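Local coordinates for protein cytochrome c-555 (Chlorobium tepidum, PDB 4J20) that carries electrons on a single covalently bound heme c, although its exact role in green bacterial photosynthesis is not established, at residues A17-K21 and T22-G26; Q42-N45 and T46-S49; V80-M83 and V84-K88. The protein carries 2 engineered substitutions. One frame throughout, in Å; residues are numbered along the deposited sequence.

Interaction 1: A17-K21 and T22-G26; sequences ATCHK and TGMMG. With HEB (heme b/c), chain I.
Cys19 and Met24 meet where the chain turns out of the CxxCH heme-binding motif of a c-type cytochrome, and backbone bonds make the turn. Cys19 O accepts Met24 N at 2.9 Å, in the carbonyl plane and with an N-H...O angle of 147°; Gly23 N adds a weak second bond to the same oxygen. An i to i+5 bond round a glycine of positive phi (79°) recalls a Schellman closure, but Gly23 N stands 3.9 Å from His20 O, too far for the second bond of that motif. One turn back, Lys21 N bonds to Ala17 O in ordinary helical fashion.

Water supplies a further link: a single molecule donates to Thr18 O at 2.8 Å and accepts Thr22 N, so the carbonyl of one residue and the amide of the other share a mediator.

Apolar contact comes from Met24. Its CG sits between the backbone N and the carbonyl carbon (chi1 61°), which swings it alongside Cys19, with Met24 CG 4.2 Å from Cys19 CB. Further out, Met24 SD comes within 3.5 Å of a polar atom, Thr18 O.

The remaining contacts are with the heme. Cys19 SG forms the thioether to heme CAC at 1.9 Å. His20 NE2 binds the iron at 2.0 Å, with Met62 SD as the other axial ligand, and the imidazole stands edge-on to the porphyrin, CE1 towards NA and CD2 towards NC. Pro28 O, hydrogen-bonded to His20 ND1, fixes the ring's rotation. Beside the thioether, Thr18 CG2 rests 3.8 Å from the heme methyl CMC.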
loop_
_atom_site.group_PDB
_atom_site.type_symbol
_atom_site.label_atom_id
_atom_site.label_comp_id
_atom_site.label_asym_id
_atom_site.label_seq_id
_atom_site.Cartn_x
_atom_site.Cartn_y
_atom_site.Cartn_z
ATOM N N ALA A 17 6.610 -4.921 -0.338
ATOM C CA ALA A 17 6.447 -6.365 -0.205
ATOM C C ALA A 17 7.069 -6.874 1.069
ATOM O O ALA A 17 6.608 -7.869 1.620
ATOM C CB ALA A 17 7.083 -7.029 -1.431
ATOM N N THR A 18 8.138 -6.252 1.536
ATOM C CA THR A 18 8.785 -6.757 2.705
ATOM C C THR A 18 7.797 -6.979 3.858
ATOM O O THR A 18 7.913 -7.962 4.590
ATOM C CB THR A 18 9.946 -5.851 3.111
ATOM O OG1 THR A 18 10.638 -6.437 4.221
ATOM C CG2 THR A 18 9.446 -4.493 3.453
ATOM N N CYS A 19 6.795 -6.132 4.004
ATOM C CA CYS A 19 5.726 -6.381 4.961
ATOM C C CYS A 19 4.487 -6.971 4.332
ATOM O O CYS A 19 3.856 -7.847 4.946
ATOM C CB CYS A 19 5.344 -5.105 5.717
ATOM S SG CYS A 19 6.693 -4.474 6.693
ATOM N N HIS A 20 4.089 -6.506 3.140
ATOM C CA HIS A 20 2.804 -6.833 2.570
ATOM C C HIS A 20 2.750 -8.120 1.764
ATOM O O HIS A 20 1.650 -8.581 1.453
ATOM C CB HIS A 20 2.255 -5.665 1.740
ATOM C CG HIS A 20 1.794 -4.489 2.564
ATOM N ND1 HIS A 20 0.510 -4.394 3.087
ATOM C CD2 HIS A 20 2.419 -3.322 2.886
ATOM C CE1 HIS A 20 0.398 -3.217 3.707
ATOM N NE2 HIS A 20 1.534 -2.561 3.608
ATOM N N LYS A 21 3.894 -8.701 1.412
ATOM C CA LYS A 21 3.823 -9.960 0.663
ATOM C C LYS A 21 3.327 -11.109 1.537
ATOM O O LYS A 21 2.485 -11.910 1.082
ATOM C CB LYS A 21 5.177 -10.291 0.014
ATOM C CG LYS A 21 5.156 -11.629 -0.733
ATOM C CD LYS A 21 6.447 -11.819 -1.570
ATOM C CE LYS A 21 6.410 -13.200 -2.232
ATOM N NZ LYS A 21 7.764 -13.651 -2.684
ATOM N N THR A 22 3.788 -11.192 2.785
ATOM C CA THR A 22 3.340 -12.223 3.693
ATOM C C THR A 22 2.381 -11.697 4.716
ATOM O O THR A 22 1.729 -12.474 5.415
ATOM C CB THR A 22 4.500 -12.872 4.484
ATOM O OG1 THR A 22 5.123 -11.868 5.314
ATOM C CG2 THR A 22 5.504 -13.536 3.543
ATOM N N GLY A 23 2.264 -10.386 4.835
ATOM C CA GLY A 23 1.402 -9.811 5.861
ATOM C C GLY A 23 2.001 -9.807 7.220
ATOM O O GLY A 23 1.301 -10.145 8.198
ATOM N N MET A 24 3.257 -9.427 7.359
ATOM C CA MET A 24 3.836 -9.509 8.669
ATOM C C MET A 24 3.398 -8.398 9.610
ATOM O O MET A 24 3.096 -7.240 9.189
ATOM C CB MET A 24 5.303 -9.700 8.628
ATOM C CG MET A 24 5.922 -8.624 7.994
ATOM S SD MET A 24 7.756 -8.678 8.021
ATOM C CE MET A 24 8.174 -7.838 9.460
ATOM N N MET A 25 3.301 -8.765 10.884
ATOM C CA MET A 25 2.964 -7.831 11.988
ATOM C C MET A 25 1.782 -6.963 11.631
ATOM O O MET A 25 1.747 -5.717 11.906
ATOM C CB MET A 25 4.153 -6.964 12.327
ATOM C CG MET A 25 5.317 -7.775 12.884
ATOM S SD MET A 25 4.948 -8.728 14.426
ATOM C CE MET A 25 3.222 -9.164 14.252
ATOM N N GLY A 26 0.788 -7.604 11.097
ATOM C CA GLY A 26 -0.466 -6.945 10.909
ATOM C C GLY A 26 -0.654 -6.333 9.520
ATOM O O GLY A 26 -1.762 -5.868 9.220
HETATM FE FE HEB I . 1.778 -0.707 4.372
HETATM C CHA HEB I . -1.358 -0.710 5.678
HETATM C CHB HEB I . 0.550 0.539 1.422
HETATM C CHC HEB I . 4.927 -0.534 3.118
HETATM C CHD HEB I . 2.978 -2.206 7.184
HETATM N NA HEB I . -0.040 -0.167 3.695
HETATM C C1A HEB I . -1.250 -0.277 4.385
HETATM C C2A HEB I . -2.309 0.142 3.508
HETATM C C3A HEB I . -1.770 0.455 2.335
HETATM C C4A HEB I . -0.357 0.270 2.434
HETATM C CMA HEB I . -2.482 0.949 1.084
HETATM C CAA HEB I . -3.785 0.138 3.906
HETATM C CBA HEB I . -4.276 1.551 4.234
HETATM C CGA HEB I . -5.701 1.622 4.725
HETATM O O1A HEB I . -6.361 0.571 4.974
HETATM O O2A HEB I . -6.154 2.778 4.920
HETATM N NB HEB I . 2.583 -0.132 2.620
HETATM C C1B HEB I . 1.913 0.399 1.520
HETATM C C2B HEB I . 2.856 0.808 0.523
HETATM C C3B HEB I . 4.079 0.489 0.979
HETATM C C4B HEB I . 3.941 -0.083 2.298
HETATM C CMB HEB I . 2.422 1.372 -0.807
HETATM C CAB HEB I . 5.430 0.671 0.333
HETATM C CBB HEB I . 5.678 2.105 -0.159
HETATM N NC HEB I . 3.570 -1.297 5.022
HETATM C C1C HEB I . 4.771 -1.106 4.358
HETATM C C2C HEB I . 5.857 -1.611 5.162
HETATM C C3C HEB I . 5.307 -2.134 6.264
HETATM C C4C HEB I . 3.904 -1.904 6.223
HETATM C CMC HEB I . 7.305 -1.644 4.676
HETATM C CAC HEB I . 5.990 -2.873 7.410
HETATM C CBC HEB I . 7.101 -2.124 8.144
HETATM N ND HEB I . 0.959 -1.326 6.104
HETATM C C1D HEB I . 1.641 -1.920 7.159
HETATM C C2D HEB I . 0.739 -2.262 8.204
HETATM C C3D HEB I . -0.563 -1.818 7.758
HETATM C C4D HEB I . -0.363 -1.249 6.452
HETATM C CMD HEB I . 1.035 -2.924 9.526
HETATM C CAD HEB I . -1.886 -1.953 8.490
HETATM C CBD HEB I . -2.168 -0.807 9.490
HETATM C CGD HEB I . -3.484 -0.991 10.140
HETATM O O1D HEB I . -4.497 -0.960 9.424
HETATM O O2D HEB I . -3.549 -1.218 11.323
HETATM O O HOH W 1 6.406 -10.159 3.712
#

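Interaction 2: Q42-N45 and T46-S49; sequences QGMN and TLVS. With HEB (heme b/c), chain I; SO4 (sulfate ion), chain C.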
loop_
_atom_site.group_PDB
_atom_site.type_symbol
_atom_site.label_atom_id
_atom_site.label_comp_id
_atom_site.label_asym_id
_atom_site.label_seq_id
_atom_site.Cartn_x
_atom_site.Cartn_y
_atom_site.Cartn_z
ATOM N N GLN A 42 -12.457 2.523 1.181
ATOM C CA GLN A 42 -12.062 3.853 1.576
ATOM C C GLN A 42 -11.745 4.707 0.375
ATOM O O GLN A 42 -11.694 5.933 0.500
ATOM C CB GLN A 42 -10.868 3.839 2.510
ATOM C CG GLN A 42 -11.130 3.173 3.833
ATOM C CD GLN A 42 -9.927 3.168 4.661
ATOM O OE1 GLN A 42 -8.958 2.475 4.347
ATOM N NE2 GLN A 42 -9.908 4.003 5.686
ATOM N N GLY A 43 -11.418 4.063 -0.770
ATOM C CA GLY A 43 -11.024 4.732 -2.001
ATOM C C GLY A 43 -9.539 5.043 -2.021
ATOM O O GLY A 43 -8.854 5.051 -0.996
ATOM N N MET A 44 -9.043 5.247 -3.233
ATOM C CA MET A 44 -7.627 5.463 -3.444
ATOM C C MET A 44 -7.111 6.704 -2.792
ATOM O O MET A 44 -5.985 6.703 -2.279
ATOM C CB MET A 44 -7.268 5.436 -4.941
ATOM C CG MET A 44 -7.355 4.050 -5.542
ATOM S SD MET A 44 -6.014 2.941 -4.960
ATOM C CE MET A 44 -4.551 3.742 -5.616
ATOM N N ASN A 45 -7.828 7.803 -2.831
ATOM C CA ASN A 45 -7.327 9.016 -2.234
ATOM C C ASN A 45 -6.940 8.789 -0.768
ATOM O O ASN A 45 -5.859 9.176 -0.337
ATOM C CB ASN A 45 -8.323 10.159 -2.392
ATOM C CG ASN A 45 -7.768 11.457 -1.883
ATOM O OD1 ASN A 45 -8.138 11.929 -0.818
ATOM N ND2 ASN A 45 -6.814 11.999 -2.609
ATOM N N THR A 46 -7.814 8.153 -0.015
ATOM C CA THR A 46 -7.560 7.889 1.396
ATOM C C THR A 46 -6.449 6.845 1.532
ATOM O O THR A 46 -5.554 7.020 2.360
ATOM C CB THR A 46 -8.806 7.404 2.079
ATOM O OG1 THR A 46 -9.713 8.508 2.151
ATOM C CG2 THR A 46 -8.524 6.903 3.465
ATOM N N LEU A 47 -6.486 5.749 0.749
ATOM C CA LEU A 47 -5.424 4.761 0.895
ATOM C C LEU A 47 -4.047 5.374 0.656
ATOM O O LEU A 47 -3.092 5.083 1.385
ATOM C CB LEU A 47 -5.640 3.574 -0.075
ATOM C CG LEU A 47 -6.844 2.695 0.221
ATOM C CD1 LEU A 47 -7.034 1.650 -0.840
ATOM C CD2 LEU A 47 -6.710 2.023 1.570
ATOM N N VAL A 48 -3.928 6.128 -0.411
ATOM C CA VAL A 48 -2.648 6.746 -0.747
ATOM C C VAL A 48 -2.248 7.789 0.319
ATOM O O VAL A 48 -1.071 7.858 0.721
ATOM C CB VAL A 48 -2.679 7.330 -2.163
ATOM C CG1 VAL A 48 -1.354 8.063 -2.445
ATOM C CG2 VAL A 48 -2.926 6.217 -3.191
ATOM N N SER A 49 -3.196 8.609 0.780
ATOM C CA SER A 49 -2.871 9.604 1.794
ATOM C C SER A 49 -2.360 8.944 3.062
ATOM O O SER A 49 -1.353 9.389 3.675
ATOM C CB SER A 49 -4.101 10.439 2.131
ATOM O OG SER A 49 -3.798 11.326 3.204
HETATM FE FE HEB I . 1.778 -0.707 4.372
HETATM C CHA HEB I . -1.358 -0.710 5.678
HETATM C CHB HEB I . 0.550 0.539 1.422
HETATM C CHC HEB I . 4.927 -0.534 3.118
HETATM C CHD HEB I . 2.978 -2.206 7.184
HETATM N NA HEB I . -0.040 -0.167 3.695
HETATM C C1A HEB I . -1.250 -0.277 4.385
HETATM C C2A HEB I . -2.309 0.142 3.508
HETATM C C3A HEB I . -1.770 0.455 2.335
HETATM C C4A HEB I . -0.357 0.270 2.434
HETATM C CMA HEB I . -2.482 0.949 1.084
HETATM C CAA HEB I . -3.785 0.138 3.906
HETATM C CBA HEB I . -4.276 1.551 4.234
HETATM C CGA HEB I . -5.701 1.622 4.725
HETATM O O1A HEB I . -6.361 0.571 4.974
HETATM O O2A HEB I . -6.154 2.778 4.920
HETATM N NB HEB I . 2.583 -0.132 2.620
HETATM C C1B HEB I . 1.913 0.399 1.520
HETATM C C2B HEB I . 2.856 0.808 0.523
HETATM C C3B HEB I . 4.079 0.489 0.979
HETATM C C4B HEB I . 3.941 -0.083 2.298
HETATM C CMB HEB I . 2.422 1.372 -0.807
HETATM C CAB HEB I . 5.430 0.671 0.333
HETATM C CBB HEB I . 5.678 2.105 -0.159
HETATM N NC HEB I . 3.570 -1.297 5.022
HETATM C C1C HEB I . 4.771 -1.106 4.358
HETATM C C2C HEB I . 5.857 -1.611 5.162
HETATM C C3C HEB I . 5.307 -2.134 6.264
HETATM C C4C HEB I . 3.904 -1.904 6.223
HETATM C CMC HEB I . 7.305 -1.644 4.676
HETATM C CAC HEB I . 5.990 -2.873 7.410
HETATM C CBC HEB I . 7.101 -2.124 8.144
HETATM N ND HEB I . 0.959 -1.326 6.104
HETATM C C1D HEB I . 1.641 -1.920 7.159
HETATM C C2D HEB I . 0.739 -2.262 8.204
HETATM C C3D HEB I . -0.563 -1.818 7.758
HETATM C C4D HEB I . -0.363 -1.249 6.452
HETATM C CMD HEB I . 1.035 -2.924 9.526
HETATM C CAD HEB I . -1.886 -1.953 8.490
HETATM C CBD HEB I . -2.168 -0.807 9.490
HETATM C CGD HEB I . -3.484 -0.991 10.140
HETATM O O1D HEB I . -4.497 -0.960 9.424
HETATM O O2D HEB I . -3.549 -1.218 11.323
HETATM S S SO4 C . -11.325 7.616 -4.819
HETATM O O1 SO4 C . -10.096 8.431 -4.804
HETATM O O2 SO4 C . -12.228 8.135 -5.837
HETATM O O3 SO4 C . -10.955 6.203 -5.217
HETATM O O4 SO4 C . -11.818 7.785 -3.415
HETATM O O HOH W 2 -10.668 8.004 -0.885
HETATM O O HOH W 3 -12.181 7.529 2.845
HETATM O O HOH W 4 -10.910 10.634 0.216
#
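Gln42 O is gripped by two waters, both of which reach on to Thr46, and together they tie down the N-terminal turn of helix 44-53, with Gly43 at the N-cap. The first water donates to Gln42 O at 2.7 Å, accepts Thr46 N, and spends its other hydrogen on a sulfate oxygen; the second joins Gln42 O to Thr46 OG1. A third water lies between Thr46 OG1 and Asn45 OD1, giving that hydroxyl two water partners.

The sulfate, probably from the crystallisation liquor, sits at the helix start. Met44 N donates to sulfate O3 at 2.9 Å. Next to it, Asn45 N donates to sulfate O1 at 3.1 Å. The positive end of the helix dipole probably favours the anion there. Behind the cap the helix pattern begins, Leu47 N meeting Gly43 O at 3.0 Å and 168°.

The side chains of Gln42 and Thr46 cross at about a right angle, with Gln42 CB 4.0 Å from Thr46 CG2, and the amide end of Gln42 lies beside a heme propionate. An alanine in place of Gln42 removes the amide and CG, which would probably leave the propionate without this polar neighbour and Thr46 CG2 less covered. Leu47 reaches the same propionate with a methyl, CD2 being 3.3 Å from heme CGA.

On another flank, facing Val80 and Ala81 of helix 73-85, Met44 is bent at both chi2 (-71°) and chi3 (-64°). The double bend brings its end round towards the next turn, where Met44 CE meets Val48 CG2 at 3.8 Å.

Interaction 3: V80-M83 and V84-K88; sequences VAYM and VGQSK. With HEB (heme b/c), chain I; IPA (isopropyl alcohol), chain E.
Gln86 doubles back over Tyr82 one helical turn earlier, and its side chain can be followed atom by atom. Gln86 CB lies 3.6 Å from Tyr82 O. CG, held beside the backbone N, enters over one face of the phenol ring, toward its rim: the CH-pi contact measures 4.0 Å from Gln86 CG to the ring centroid, 22° off the normal. A bend at chi2 (-63°) then turns the amide, leaving its plane only 18° from that of the ring. At the tip, NE2 donates to a water that itself donates to Tyr82 O, so one water bridges Gln86 NE2 and Tyr82 O, while OE1 accepts the hydroxyl of a bound isopropanol, probably from the crystallisation liquor.

The regular helical bonding gives way here. Val84 N still meets Val80 O at 2.8 Å, but Gln86 N splits two weak bonds between Tyr82 O and Met83 O. Ser87 then takes over: its OG donates to Met83 O at 2.7 Å and accepts Gly31 N, so this buried hydroxyl is satisfied on both counts and joins the helix end to the loop between helices 17-20 and 33-40.

The inner flank is apolar. Met83, bent at chi3, lays its end against the heme, with CE 3.6 Å from heme CHB, and Val80 CG2 lies 3.7 Å from the heme methyl CMB. Val80 CG1 also packs on Val84 CG2 at 4.2 Å. Tyr82 also meets Tyr12 of helix 5-15, ring to ring. A C-terminal helix that lines the heme pocket while packing on the N-terminal helix is a hallmark of the class I cytochrome c fold.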
loop_
_atom_site.group_PDB
_atom_site.type_symbol
_atom_site.label_atom_id
_atom_site.label_comp_id
_atom_site.label_asym_id
_atom_site.label_seq_id
_atom_site.Cartn_x
_atom_site.Cartn_y
_atom_site.Cartn_z
ATOM N N VAL A 80 0.359 1.515 -4.268
ATOM C CA VAL A 80 -0.954 1.220 -3.698
ATOM C C VAL A 80 -1.866 0.681 -4.786
ATOM O O VAL A 80 -2.606 -0.294 -4.592
ATOM C CB VAL A 80 -1.574 2.488 -3.023
ATOM C CG1 VAL A 80 -3.005 2.191 -2.567
ATOM C CG2 VAL A 80 -0.728 2.976 -1.840
ATOM N N ALA A 81 -1.838 1.291 -5.972
ATOM C CA ALA A 81 -2.683 0.850 -7.088
ATOM C C ALA A 81 -2.380 -0.586 -7.450
ATOM O O ALA A 81 -3.287 -1.369 -7.717
ATOM C CB ALA A 81 -2.508 1.771 -8.293
ATOM N N TYR A 82 -1.085 -0.927 -7.462
ATOM C CA TYR A 82 -0.722 -2.302 -7.709
ATOM C C TYR A 82 -1.292 -3.244 -6.648
ATOM O O TYR A 82 -1.908 -4.266 -6.957
ATOM C CB TYR A 82 0.803 -2.430 -7.771
ATOM C CG TYR A 82 1.242 -3.850 -7.946
ATOM C CD1 TYR A 82 1.089 -4.496 -9.162
ATOM C CD2 TYR A 82 1.733 -4.571 -6.877
ATOM C CE1 TYR A 82 1.445 -5.822 -9.309
ATOM C CE2 TYR A 82 2.064 -5.949 -7.025
ATOM C CZ TYR A 82 1.939 -6.520 -8.246
ATOM O OH TYR A 82 2.309 -7.860 -8.403
ATOM N N MET A 83 -1.097 -2.888 -5.386
ATOM C CA MET A 83 -1.588 -3.720 -4.268
ATOM C C MET A 83 -3.106 -3.914 -4.345
ATOM O O MET A 83 -3.609 -5.047 -4.188
ATOM C CB MET A 83 -1.239 -3.056 -2.962
ATOM C CG MET A 83 0.273 -3.011 -2.724
ATOM S SD MET A 83 0.809 -1.913 -1.384
ATOM C CE MET A 83 0.171 -2.807 0.023
ATOM N N VAL A 84 -3.844 -2.839 -4.561
ATOM C CA VAL A 84 -5.298 -2.933 -4.634
ATOM C C VAL A 84 -5.722 -3.785 -5.825
ATOM O O VAL A 84 -6.604 -4.659 -5.686
ATOM C CB VAL A 84 -5.892 -1.523 -4.735
ATOM C CG1 VAL A 84 -7.359 -1.561 -5.223
ATOM C CG2 VAL A 84 -5.774 -0.779 -3.430
ATOM N N GLY A 85 -5.099 -3.571 -6.989
ATOM C CA GLY A 85 -5.432 -4.352 -8.152
ATOM C C GLY A 85 -5.204 -5.847 -8.003
ATOM O O GLY A 85 -5.808 -6.639 -8.727
ATOM N N GLN A 86 -4.311 -6.244 -7.119
ATOM C CA GLN A 86 -4.019 -7.637 -6.883
ATOM C C GLN A 86 -4.819 -8.230 -5.718
ATOM O O GLN A 86 -4.694 -9.415 -5.454
ATOM C CB GLN A 86 -2.547 -7.805 -6.570
ATOM C CG GLN A 86 -1.629 -7.568 -7.796
ATOM C CD GLN A 86 -1.868 -8.568 -8.904
ATOM O OE1 GLN A 86 -1.876 -9.793 -8.675
ATOM N NE2 GLN A 86 -2.097 -8.073 -10.094
ATOM N N SER A 87 -5.683 -7.425 -5.073
ATOM C CA SER A 87 -6.287 -7.852 -3.793
ATOM C C SER A 87 -7.813 -7.923 -3.831
ATOM O O SER A 87 -8.480 -7.857 -2.786
ATOM C CB SER A 87 -5.812 -6.948 -2.658
ATOM O OG SER A 87 -4.398 -7.054 -2.518
ATOM N N LYS A 88 -8.370 -8.102 -5.048
ATOM C CA LYS A 88 -9.814 -8.221 -5.248
ATOM C C LYS A 88 -10.172 -9.674 -5.596
ATOM O O LYS A 88 -9.364 -10.481 -6.015
ATOM C CB LYS A 88 -10.301 -7.259 -6.349
ATOM C CG LYS A 88 -10.186 -5.769 -5.955
ATOM C CD LYS A 88 -10.427 -4.856 -7.141
ATOM C CE LYS A 88 -10.354 -3.395 -6.743
ATOM N NZ LYS A 88 -10.507 -2.507 -7.934
ATOM O OXT LYS A 88 -11.353 -10.032 -5.543
HETATM FE FE HEB I . 1.778 -0.707 4.372
HETATM C CHA HEB I . -1.358 -0.710 5.678
HETATM C CHB HEB I . 0.550 0.539 1.422
HETATM C CHC HEB I . 4.927 -0.534 3.118
HETATM C CHD HEB I . 2.978 -2.206 7.184
HETATM N NA HEB I . -0.040 -0.167 3.695
HETATM C C1A HEB I . -1.250 -0.277 4.385
HETATM C C2A HEB I . -2.309 0.142 3.508
HETATM C C3A HEB I . -1.770 0.455 2.335
HETATM C C4A HEB I . -0.357 0.270 2.434
HETATM C CMA HEB I . -2.482 0.949 1.084
HETATM C CAA HEB I . -3.785 0.138 3.906
HETATM C CBA HEB I . -4.276 1.551 4.234
HETATM C CGA HEB I . -5.701 1.622 4.725
HETATM O O1A HEB I . -6.361 0.571 4.974
HETATM O O2A HEB I . -6.154 2.778 4.920
HETATM N NB HEB I . 2.583 -0.132 2.620
HETATM C C1B HEB I . 1.913 0.399 1.520
HETATM C C2B HEB I . 2.856 0.808 0.523
HETATM C C3B HEB I . 4.079 0.489 0.979
HETATM C C4B HEB I . 3.941 -0.083 2.298
HETATM C CMB HEB I . 2.422 1.372 -0.807
HETATM C CAB HEB I . 5.430 0.671 0.333
HETATM C CBB HEB I . 5.678 2.105 -0.159
HETATM N NC HEB I . 3.570 -1.297 5.022
HETATM C C1C HEB I . 4.771 -1.106 4.358
HETATM C C2C HEB I . 5.857 -1.611 5.162
HETATM C C3C HEB I . 5.307 -2.134 6.264
HETATM C C4C HEB I . 3.904 -1.904 6.223
HETATM C CMC HEB I . 7.305 -1.644 4.676
HETATM C CAC HEB I . 5.990 -2.873 7.410
HETATM C CBC HEB I . 7.101 -2.124 8.144
HETATM N ND HEB I . 0.959 -1.326 6.104
HETATM C C1D HEB I . 1.641 -1.920 7.159
HETATM C C2D HEB I . 0.739 -2.262 8.204
HETATM C C3D HEB I . -0.563 -1.818 7.758
HETATM C C4D HEB I . -0.363 -1.249 6.452
HETATM C CMD HEB I . 1.035 -2.924 9.526
HETATM C CAD HEB I . -1.886 -1.953 8.490
HETATM C CBD HEB I . -2.168 -0.807 9.490
HETATM C CGD HEB I . -3.484 -0.991 10.140
HETATM O O1D HEB I . -4.497 -0.960 9.424
HETATM O O2D HEB I . -3.549 -1.218 11.323
HETATM C C1 IPA E . -0.231 -13.124 -5.407
HETATM C C2 IPA E . -1.173 -11.923 -5.463
HETATM C C3 IPA E . -2.534 -12.322 -6.039
HETATM O O2 IPA E . -0.561 -10.888 -6.260
HETATM O O HOH W 5 -2.392 -4.956 -9.872
#

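All three interactions touch the heme, from different parts of the fold. Interaction 1 is partly buried and owes its character to covalent and metal bonds, together with a glycine turn. Interaction 2, a surface contact on the far side of the chain's centre, is dominated by waters and helix-start amides, two of which hold a sulfate probably from the crystallisation liquor. Interaction 3, also partly buried, mixes apolar heme contacts with the irregularly bonded, serine-held end of a helix. It touches both others: Met83 CE packs 3.5 Å from His20 CG, and Leu47 CD1 lies 3.8 Å from Val84 CG2. Helices 44-53 and 73-85 thus share an apolar interface, whereas 17-26 and 42-49 do not touch.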